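Long-range contacts in clan CA, family C40, NlpC/P60 superfamily cysteine peptidase (Trichomonas vaginalis, PDB 6BIO), which is probably a cysteine peptidase of the NlpC/P60 type that hydrolyses bacterial peptidoglycan: residues D51-I56 and Y190-I195; A111-T116 and I128-Y133. All blocks are in the same frame, centred on the assembly; numbering follows the deposited sequence.

Contact 1 (D51-I56 and Y190-I195); sequences DYYVHI and YNRLDI
The Schellman motif that ends helix 182-191 presents Asn191, Arg192 and Asp194 to Asp51-His55 at the start of strand 53-60, joining the NlpC/P60 peptidase part of the chain to an N-terminal group of strands. Asp194, at positive phi, is the C-prime residue, and the three contacting side chains each grip the strand segment differently. Asn191 pairs with the backbone of Tyr53 through both ends of its amide: Tyr53 N gives a nearly straight bond (176°) to a lone pair of Asn191 OD1 at 2.9 Å, while Asn191 ND2 donates to Tyr53 O at 2.9 Å. With CG anti to the backbone N (chi1 177°), the amide reaches the strand and stacks nearly flat against the Tyr52 ring. The guanidinium of Arg192 lies flat over one face of the Tyr53 ring, planes 3° apart and centres 3.6 Å apart, a cation-pi stack. Arg192 NH1 and NH2 both donate to Asp51 O, NH1 at 2.9 Å, and NH2 also forms a salt bridge to Asp51 OD2, so ring and acceptors together fix the guanidinium's rotation. Farther along, His55 NE2 donates to the syn side of Asp194 OD2 at 2.7 Å, and water 1 bridges Asp194 OD1 to Tyr53 O. Asp51 has a second partner in Arg22, and Asp194 has Asn121 and Gly69; Tyr52 OH bonds to Gln187 and His55 ND1 to Asp119. Strand 53-60 lies between strands 19-23 and 63-68; Ile68 of strand 63-68 touches Asn191, while helix 154-163 packs on Leu193 within the type I turn Asn191-Asp194.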
loop_
_atom_site.group_PDB
_atom_site.type_symbol
_atom_site.label_atom_id
_atom_site.label_comp_id
_atom_site.label_asym_id
_atom_site.label_seq_id
_atom_site.Cartn_x
_atom_site.Cartn_y
_atom_site.Cartn_z
ATOM N N ASP A 51 7.219 9.387 2.882
ATOM C CA ASP A 51 6.000 9.542 2.101
ATOM C C ASP A 51 5.222 8.251 1.908
ATOM O O ASP A 51 4.255 8.254 1.165
ATOM C CB ASP A 51 6.251 10.275 0.787
ATOM C CG ASP A 51 5.018 10.952 0.226
ATOM O OD1 ASP A 51 4.322 11.651 0.985
ATOM O OD2 ASP A 51 4.771 10.841 -0.984
ATOM N N TYR A 52 5.602 7.173 2.598
ATOM C CA TYR A 52 4.738 6.011 2.684
ATOM C C TYR A 52 3.546 6.324 3.581
ATOM O O TYR A 52 3.639 7.096 4.535
ATOM C CB TYR A 52 5.510 4.809 3.255
ATOM C CG TYR A 52 6.398 4.040 2.270
ATOM C CD1 TYR A 52 6.753 4.574 1.031
ATOM C CD2 TYR A 52 6.874 2.766 2.588
ATOM C CE1 TYR A 52 7.554 3.872 0.161
ATOM C CE2 TYR A 52 7.669 2.073 1.711
ATOM C CZ TYR A 52 8.007 2.616 0.501
ATOM O OH TYR A 52 8.803 1.919 -0.368
ATOM N N TYR A 53 2.427 5.673 3.273
ATOM C CA TYR A 53 1.210 5.759 4.071
ATOM C C TYR A 53 1.044 4.488 4.908
ATOM O O TYR A 53 1.310 3.373 4.441
ATOM C CB TYR A 53 -0.004 5.967 3.155
ATOM C CG TYR A 53 0.044 7.171 2.238
ATOM C CD1 TYR A 53 0.848 8.246 2.481
ATOM C CD2 TYR A 53 -0.742 7.183 1.114
ATOM C CE1 TYR A 53 0.862 9.335 1.611
ATOM C CE2 TYR A 53 -0.771 8.273 0.255
ATOM C CZ TYR A 53 0.042 9.332 0.513
ATOM O OH TYR A 53 0.027 10.415 -0.358
ATOM N N VAL A 54 0.562 4.673 6.137
ATOM C CA VAL A 54 0.341 3.571 7.063
ATOM C C VAL A 54 -0.970 3.805 7.799
ATOM O O VAL A 54 -1.482 4.923 7.862
ATOM C CB VAL A 54 1.496 3.405 8.080
ATOM C CG1 VAL A 54 2.788 3.186 7.356
ATOM C CG2 VAL A 54 1.566 4.591 9.017
ATOM N N HIS A 55 -1.443 2.737 8.457
ATOM C CA HIS A 55 -2.361 2.877 9.551
ATOM C C HIS A 55 -1.568 2.872 10.852
ATOM O O HIS A 55 -0.544 2.192 10.974
ATOM C CB HIS A 55 -3.346 1.710 9.647
ATOM C CG HIS A 55 -4.050 1.376 8.364
ATOM N ND1 HIS A 55 -5.330 1.789 8.046
ATOM C CD2 HIS A 55 -3.634 0.621 7.330
ATOM C CE1 HIS A 55 -5.648 1.325 6.850
ATOM N NE2 HIS A 55 -4.649 0.586 6.408
ATOM N N ILE A 56 -2.042 3.627 11.830
ATOM C CA ILE A 56 -1.423 3.698 13.157
ATOM C C ILE A 56 -2.319 2.971 14.131
ATOM O O ILE A 56 -3.460 3.381 14.336
ATOM C CB ILE A 56 -1.151 5.147 13.600
ATOM C CG1 ILE A 56 -0.285 5.877 12.567
ATOM C CG2 ILE A 56 -0.573 5.159 14.981
ATOM C CD1 ILE A 56 -0.258 7.362 12.804
ATOM N N TYR A 190 2.743 -0.625 -4.248
ATOM C CA TYR A 190 1.844 -1.403 -3.403
ATOM C C TYR A 190 1.523 -0.704 -2.083
ATOM O O TYR A 190 0.408 -0.857 -1.557
ATOM C CB TYR A 190 2.352 -2.859 -3.257
ATOM C CG TYR A 190 1.885 -3.672 -4.455
ATOM C CD1 TYR A 190 0.598 -4.153 -4.468
ATOM C CD2 TYR A 190 2.688 -3.905 -5.556
ATOM C CE1 TYR A 190 0.108 -4.822 -5.543
ATOM C CE2 TYR A 190 2.196 -4.579 -6.657
ATOM C CZ TYR A 190 0.911 -5.075 -6.626
ATOM O OH TYR A 190 0.373 -5.751 -7.698
ATOM N N ASN A 191 2.419 0.147 -1.582
ATOM C CA ASN A 191 2.101 0.960 -0.409
ATOM C C ASN A 191 0.850 1.786 -0.677
ATOM O O ASN A 191 -0.007 1.929 0.197
ATOM C CB ASN A 191 3.262 1.887 -0.060
ATOM C CG ASN A 191 2.902 2.770 1.119
ATOM O OD1 ASN A 191 2.514 3.932 0.970
ATOM N ND2 ASN A 191 2.972 2.206 2.304
ATOM N N ARG A 192 0.720 2.330 -1.888
ATOM C CA ARG A 192 -0.440 3.142 -2.236
ATOM C C ARG A 192 -1.729 2.349 -2.374
ATOM O O ARG A 192 -2.816 2.950 -2.437
ATOM C CB ARG A 192 -0.116 3.887 -3.511
ATOM C CG ARG A 192 0.923 5.011 -3.352
ATOM C CD ARG A 192 0.489 6.055 -2.381
ATOM N NE ARG A 192 1.333 7.236 -2.340
ATOM C CZ ARG A 192 2.231 7.507 -1.412
ATOM N NH1 ARG A 192 2.524 6.648 -0.476
ATOM N NH2 ARG A 192 2.850 8.672 -1.431
ATOM N N LEU A 193 -1.654 1.021 -2.366
ATOM C CA LEU A 193 -2.800 0.119 -2.323
ATOM C C LEU A 193 -2.930 -0.562 -0.971
ATOM O O LEU A 193 -3.726 -1.502 -0.811
ATOM C CB LEU A 193 -2.652 -0.934 -3.430
ATOM C CG LEU A 193 -2.605 -0.313 -4.838
ATOM C CD1 LEU A 193 -2.272 -1.360 -5.879
ATOM C CD2 LEU A 193 -3.924 0.390 -5.227
ATOM N N ASP A 194 -2.178 -0.097 0.023
ATOM C CA ASP A 194 -2.245 -0.655 1.371
ATOM C C ASP A 194 -1.910 -2.142 1.366
ATOM O O ASP A 194 -2.497 -2.922 2.114
ATOM C CB ASP A 194 -3.593 -0.371 2.037
ATOM C CG ASP A 194 -3.604 -0.579 3.555
ATOM O OD1 ASP A 194 -2.548 -0.507 4.209
ATOM O OD2 ASP A 194 -4.748 -0.773 4.042
ATOM N N ILE A 195 -0.897 -2.502 0.569
ATOM C CA ILE A 195 -0.434 -3.879 0.469
ATOM C C ILE A 195 1.069 -3.832 0.737
ATOM O O ILE A 195 1.791 -3.063 0.096
ATOM C CB ILE A 195 -0.731 -4.466 -0.927
ATOM C CG1 ILE A 195 -2.231 -4.611 -1.087
ATOM C CG2 ILE A 195 0.021 -5.791 -1.109
ATOM C CD1 ILE A 195 -2.613 -4.853 -2.556
HETATM O O HOH W 1 -1.277 2.028 4.150
#

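Contact 2 (A111-T116 and I128-Y133); sequences ANSQVT and INYRGY
Water joins the diverging ends of this contact: water 2 bridges Ser113 OG and Tyr130 OH, 2.6 Å from the latter, and water 3 links Gln114 O to Arg131 N. The segments belong to the beta hairpin of strands 114-122 and 125-130 in the bacterial SH3 domain. Their short axes run at 142°, well away from strictly antiparallel, and direct backbone bonding is confined to the hydrogen-bonded pair Thr116 and Asn129. Thr116 N donates to Asn129 O at 3.0 Å, and Asn129 N returns a bond to Thr116 O at 2.9 Å. The same Thr116 O also receives a CA-H contact from Ile128 CA at 3.1 Å. On the buried side Val115 CG1 meets both Ile128 CD1 and Tyr130 CD1, each at 3.9 Å; Leu142 and Ile95 extend this apolar patch. Tyr130, its chi1 near trans at 171°, swings its ring back along the partner segment until CE1 lies near Ser113 CB and Gln114 O meets the ring edge. Arg131 CG covers one face of that ring near its rim. Ser113 OG has a further bond to Pro110 O. From the strand's last residue, Tyr130, a type I' turn to Tyr133 leads into strand 133-138. An Asx motif accompanies this turn: Asn129 OD1 accepts from Gly132 N at 2.9 Å, with an N-H...O angle of 150°.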
loop_
_atom_site.group_PDB
_atom_site.type_symbol
_atom_site.label_atom_id
_atom_site.label_comp_id
_atom_site.label_asym_id
_atom_site.label_seq_id
_atom_site.Cartn_x
_atom_site.Cartn_y
_atom_site.Cartn_z
ATOM N N ALA A 111 -26.998 13.092 3.230
ATOM C CA ALA A 111 -26.192 13.307 2.055
ATOM C C ALA A 111 -25.624 14.724 2.076
ATOM O O ALA A 111 -26.233 15.655 2.599
ATOM C CB ALA A 111 -27.025 13.089 0.792
ATOM N N ASN A 112 -24.453 14.889 1.464
ATOM C CA ASN A 112 -23.788 16.183 1.314
ATOM C C ASN A 112 -23.242 16.754 2.611
ATOM O O ASN A 112 -23.154 17.977 2.762
ATOM C CB ASN A 112 -24.754 17.226 0.747
ATOM C CG ASN A 112 -24.371 17.719 -0.582
ATOM O OD1 ASN A 112 -23.202 17.742 -0.986
ATOM N ND2 ASN A 112 -25.376 18.101 -1.317
ATOM N N SER A 113 -22.972 15.906 3.592
ATOM C CA SER A 113 -22.431 16.332 4.872
ATOM C C SER A 113 -20.916 16.444 4.784
ATOM O O SER A 113 -20.238 15.577 4.223
ATOM C CB SER A 113 -22.773 15.304 5.947
ATOM O OG SER A 113 -24.174 15.310 6.240
ATOM N N GLN A 114 -20.363 17.468 5.401
ATOM C CA GLN A 114 -18.921 17.550 5.572
ATOM C C GLN A 114 -18.491 16.612 6.694
ATOM O O GLN A 114 -19.017 16.680 7.803
ATOM C CB GLN A 114 -18.522 18.972 5.949
ATOM C CG GLN A 114 -18.934 20.082 4.979
ATOM C CD GLN A 114 -18.272 19.964 3.659
ATOM O OE1 GLN A 114 -17.068 19.667 3.578
ATOM N NE2 GLN A 114 -19.041 20.166 2.594
ATOM N N VAL A 115 -17.502 15.769 6.431
ATOM C CA VAL A 115 -16.983 14.797 7.389
ATOM C C VAL A 115 -15.460 14.774 7.301
ATOM O O VAL A 115 -14.849 15.288 6.349
ATOM C CB VAL A 115 -17.562 13.378 7.144
ATOM C CG1 VAL A 115 -19.116 13.397 7.084
ATOM C CG2 VAL A 115 -16.970 12.743 5.863
ATOM N N THR A 116 -14.834 14.161 8.296
ATOM C CA THR A 116 -13.385 14.017 8.283
ATOM C C THR A 116 -13.027 12.540 8.362
ATOM O O THR A 116 -13.433 11.856 9.306
ATOM C CB THR A 116 -12.772 14.766 9.468
ATOM O OG1 THR A 116 -13.138 16.150 9.417
ATOM C CG2 THR A 116 -11.253 14.634 9.474
ATOM N N ILE A 128 -14.792 7.816 10.352
ATOM C CA ILE A 128 -14.964 9.256 10.182
ATOM C C ILE A 128 -15.401 9.914 11.476
ATOM O O ILE A 128 -15.870 9.270 12.417
ATOM C CB ILE A 128 -15.959 9.654 9.058
ATOM C CG1 ILE A 128 -17.389 9.193 9.392
ATOM C CG2 ILE A 128 -15.529 9.133 7.714
ATOM C CD1 ILE A 128 -18.471 9.896 8.623
ATOM N N ASN A 129 -15.248 11.233 11.473
ATOM C CA ASN A 129 -15.860 12.142 12.442
ATOM C C ASN A 129 -16.839 13.031 11.688
ATOM O O ASN A 129 -16.440 13.751 10.762
ATOM C CB ASN A 129 -14.773 13.004 13.089
ATOM C CG ASN A 129 -15.319 13.988 14.095
ATOM O OD1 ASN A 129 -16.339 14.650 13.877
ATOM N ND2 ASN A 129 -14.621 14.127 15.188
ATOM N N TYR A 130 -18.127 12.983 12.066
ATOM C CA TYR A 130 -19.144 13.931 11.612
ATOM C C TYR A 130 -19.693 14.635 12.848
ATOM O O TYR A 130 -20.327 13.997 13.676
ATOM C CB TYR A 130 -20.265 13.177 10.899
ATOM C CG TYR A 130 -21.477 14.047 10.573
ATOM C CD1 TYR A 130 -21.327 15.192 9.817
ATOM C CD2 TYR A 130 -22.752 13.751 11.053
ATOM C CE1 TYR A 130 -22.400 16.017 9.527
ATOM C CE2 TYR A 130 -23.837 14.557 10.716
ATOM C CZ TYR A 130 -23.656 15.676 9.964
ATOM O OH TYR A 130 -24.776 16.458 9.691
ATOM N N ARG A 131 -19.448 15.936 12.974
ATOM C CA ARG A 131 -20.029 16.732 14.069
ATOM C C ARG A 131 -19.661 16.163 15.444
ATOM O O ARG A 131 -20.443 16.265 16.388
ATOM C CB ARG A 131 -21.571 16.833 13.983
ATOM C CG ARG A 131 -22.186 17.583 12.820
ATOM C CD ARG A 131 -23.754 17.522 12.886
ATOM N NE ARG A 131 -24.321 18.139 14.094
ATOM C CZ ARG A 131 -24.284 19.441 14.340
ATOM N NH1 ARG A 131 -23.685 20.259 13.468
ATOM N NH2 ARG A 131 -24.821 19.927 15.453
ATOM N N GLY A 132 -18.475 15.549 15.585
ATOM C CA GLY A 132 -18.084 14.955 16.836
ATOM C C GLY A 132 -18.461 13.499 17.000
ATOM O O GLY A 132 -17.985 12.856 17.943
ATOM N N TYR A 133 -19.322 12.961 16.136
ATOM C CA TYR A 133 -19.749 11.560 16.175
ATOM C C TYR A 133 -18.750 10.747 15.361
ATOM O O TYR A 133 -18.445 11.092 14.206
ATOM C CB TYR A 133 -21.144 11.396 15.561
ATOM C CG TYR A 133 -22.232 12.101 16.363
ATOM C CD1 TYR A 133 -22.876 11.456 17.409
ATOM C CD2 TYR A 133 -22.574 13.400 16.096
ATOM C CE1 TYR A 133 -23.831 12.095 18.163
ATOM C CE2 TYR A 133 -23.577 14.043 16.837
ATOM C CZ TYR A 133 -24.164 13.389 17.856
ATOM O OH TYR A 133 -25.127 14.086 18.555
HETATM O O HOH W 2 -24.677 17.862 7.458
HETATM O O HOH W 3 -18.056 17.362 10.793
HETATM O O HOH W 4 -15.426 16.330 11.105
#

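In the fold
The two contacts lie 24 Å apart between centres and do not touch; they share no strand, yet both reach the same long antiparallel sheet, contact 1 through strand 53-60 and contact 2 through the hairpin near one outermost strand, 133-138. Both are partly buried: contact 1 has four of seven touching residues buried and none exposed, contact 2 three buried and one exposed. Contact 1 joins parts distant in sequence; contact 2 is local and nested within the loop closed by contact 1. Their chemistry follows: the interdomain join relies on charged and amide side chains, a stacked guanidinium and a histidine-carboxylate bond, whereas the hairpin relies on backbone pairing, apolar packing on one side and bridging waters.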